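Local coordinates for protein HTLV-2 integrase catalytic core domain (PDB 6QBT) that forms the catalytic core of a deltaretroviral integrase, the enzyme that probably inserts viral DNA into host DNA using bound magnesium, at residues K23-V28 with K43-C48. Residues are numbered along the deposited sequence; the frame is centred on the assembly and turned at random.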
# COMPACT_ATOMS: atom_id res chain seq x y z
N LYS A 23 -10.46 -24.28 -7.22
CA LYS A 23 -11.27 -23.73 -6.14
C LYS A 23 -10.37 -22.93 -5.21
O LYS A 23 -9.68 -23.48 -4.38
CB LYS A 23 -11.99 -24.87 -5.39
CG LYS A 23 -12.95 -24.41 -4.29
CD LYS A 23 -13.60 -25.58 -3.57
CE LYS A 23 -14.57 -26.32 -4.49
NZ LYS A 23 -15.25 -27.46 -3.79
N TYR A 24 -10.40 -21.62 -5.34
CA TYR A 24 -9.58 -20.74 -4.50
C TYR A 24 -10.24 -20.55 -3.15
O TYR A 24 -11.47 -20.72 -3.02
CB TYR A 24 -9.38 -19.38 -5.17
CG TYR A 24 -8.54 -19.48 -6.41
CD1 TYR A 24 -9.11 -19.88 -7.63
CD2 TYR A 24 -7.18 -19.20 -6.38
CE1 TYR A 24 -8.34 -19.99 -8.77
CE2 TYR A 24 -6.40 -19.32 -7.52
CZ TYR A 24 -6.98 -19.70 -8.72
OH TYR A 24 -6.21 -19.82 -9.86
N CYS A 25 -9.41 -20.20 -2.16
CA CYS A 25 -9.84 -19.88 -0.81
C CYS A 25 -9.74 -18.39 -0.61
O CYS A 25 -8.64 -17.82 -0.51
CB CYS A 25 -8.94 -20.58 0.20
SG CYS A 25 -9.05 -22.37 0.10
N LEU A 26 -10.89 -17.74 -0.59
CA LEU A 26 -10.99 -16.35 -0.25
C LEU A 26 -11.02 -16.27 1.28
O LEU A 26 -11.97 -16.75 1.91
CB LEU A 26 -12.26 -15.75 -0.87
CG LEU A 26 -12.19 -15.30 -2.33
CD1 LEU A 26 -11.20 -16.01 -3.24
CD2 LEU A 26 -13.56 -15.46 -2.90
N HIS A 27 -9.97 -15.72 1.85
CA HIS A 27 -9.93 -15.44 3.27
C HIS A 27 -10.47 -14.01 3.45
O HIS A 27 -9.87 -13.04 2.93
CB HIS A 27 -8.51 -15.48 3.78
CG HIS A 27 -7.89 -16.83 3.78
ND1 HIS A 27 -7.50 -17.48 2.62
CD2 HIS A 27 -7.49 -17.63 4.81
CE1 HIS A 27 -6.94 -18.64 2.94
NE2 HIS A 27 -6.93 -18.75 4.25
N VAL A 28 -11.57 -13.89 4.19
CA VAL A 28 -12.37 -12.69 4.28
C VAL A 28 -12.44 -12.24 5.74
O VAL A 28 -12.80 -13.01 6.61
CB VAL A 28 -13.80 -12.98 3.76
CG1 VAL A 28 -14.74 -11.80 3.98
CG2 VAL A 28 -13.78 -13.40 2.29
N LYS A 43 -4.55 -20.16 -2.52
CA LYS A 43 -4.80 -21.49 -3.07
C LYS A 43 -5.26 -22.49 -1.99
O LYS A 43 -5.87 -23.54 -2.30
CB LYS A 43 -3.54 -21.99 -3.80
CG LYS A 43 -3.24 -21.24 -5.09
CD LYS A 43 -1.83 -21.55 -5.59
CE LYS A 43 -1.53 -20.91 -6.94
NZ LYS A 43 -2.45 -21.36 -8.04
N LYS A 44 -4.97 -22.16 -0.73
CA LYS A 44 -5.14 -23.06 0.39
C LYS A 44 -5.64 -22.30 1.59
O LYS A 44 -5.64 -21.09 1.58
CB LYS A 44 -3.79 -23.69 0.77
CG LYS A 44 -2.96 -24.23 -0.39
CD LYS A 44 -1.73 -24.95 0.13
CE LYS A 44 -2.12 -26.37 0.54
NZ LYS A 44 -1.38 -26.87 1.72
N GLU A 45 -6.03 -23.02 2.62
CA GLU A 45 -6.44 -22.44 3.89
C GLU A 45 -5.75 -23.10 5.11
O GLU A 45 -6.39 -23.28 6.13
CB GLU A 45 -7.96 -22.46 4.02
CG GLU A 45 -8.62 -23.82 3.94
CD GLU A 45 -10.14 -23.70 3.97
OE1 GLU A 45 -10.68 -23.06 4.90
OE2 GLU A 45 -10.80 -24.21 3.05
N THR A 46 -4.45 -23.38 5.01
CA THR A 46 -3.67 -23.85 6.16
C THR A 46 -3.25 -22.62 6.99
O THR A 46 -3.53 -21.48 6.61
CB THR A 46 -2.43 -24.69 5.74
OG1 THR A 46 -1.40 -23.84 5.23
CG2 THR A 46 -2.80 -25.71 4.66
N SER A 47 -2.62 -22.86 8.14
CA SER A 47 -2.29 -21.79 9.12
C SER A 47 -1.32 -20.72 8.56
O SER A 47 -1.41 -19.53 8.87
CB SER A 47 -1.71 -22.41 10.38
OG SER A 47 -0.42 -22.92 10.11
N CYS A 48 -0.49 -21.19 7.55
CA CYS A 48 0.51 -20.32 6.98
C CYS A 48 -0.11 -19.21 6.08
O CYS A 48 0.14 -18.01 6.27
CB CYS A 48 1.53 -21.18 6.20
SG CYS A 48 2.45 -20.24 4.97
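K43 lies beside Y24 where strand 37-42 of the RNase H-like integrase core leaves its antiparallel partner, strand 22-31, and the chain turns across C25 and H27 toward helix 47-61. The two CA atoms of Y24 and K43 are 5.0 Å apart. The K43 side chain starts out away from the strand but runs extended beside the Y24 ring, its CG lying obliquely to CE2 at 4.4 Å. Y22 takes up both ends of this lysine: its OH is hydrogen-bonded to the backbone O, and its ring receives the charged end in a cation-pi contact.

K44 meets the strand through its main chain. Its carbonyl O comes within 3.6 Å of CB of C25 and, in the plane of the H27 ring, reaches the ring edge 3.1 Å from CE1. The imidazole is steadied from its own strand by a weak hydrogen bond, ND1 to the O of C25 (3.3 Å, 140°). On the same edge, NE2 of H27 sits 3.7 Å from CA of E45; the contact buries this nitrogen, which has no polar partner in the model.

CB of E45 lies near the C25 sulfur; with CG between its backbone N and carbonyl carbon (chi1 59°) and the chain extended beyond, CG and OE2 also lie alongside it. SG of C25, anti to its own carbonyl carbon, is 3.9 Å from E45 OE2. H16 of strand 9-19 hydrogen-bonds OE2, and the E45 side chain lies about 5 Å from a bound magnesium ion; D13 and D70 make up the metal site. T46 follows as the N-cap of helix 47-61, and in the first turn C48 SG is disulfide-bonded to C123 SG of a second subunit.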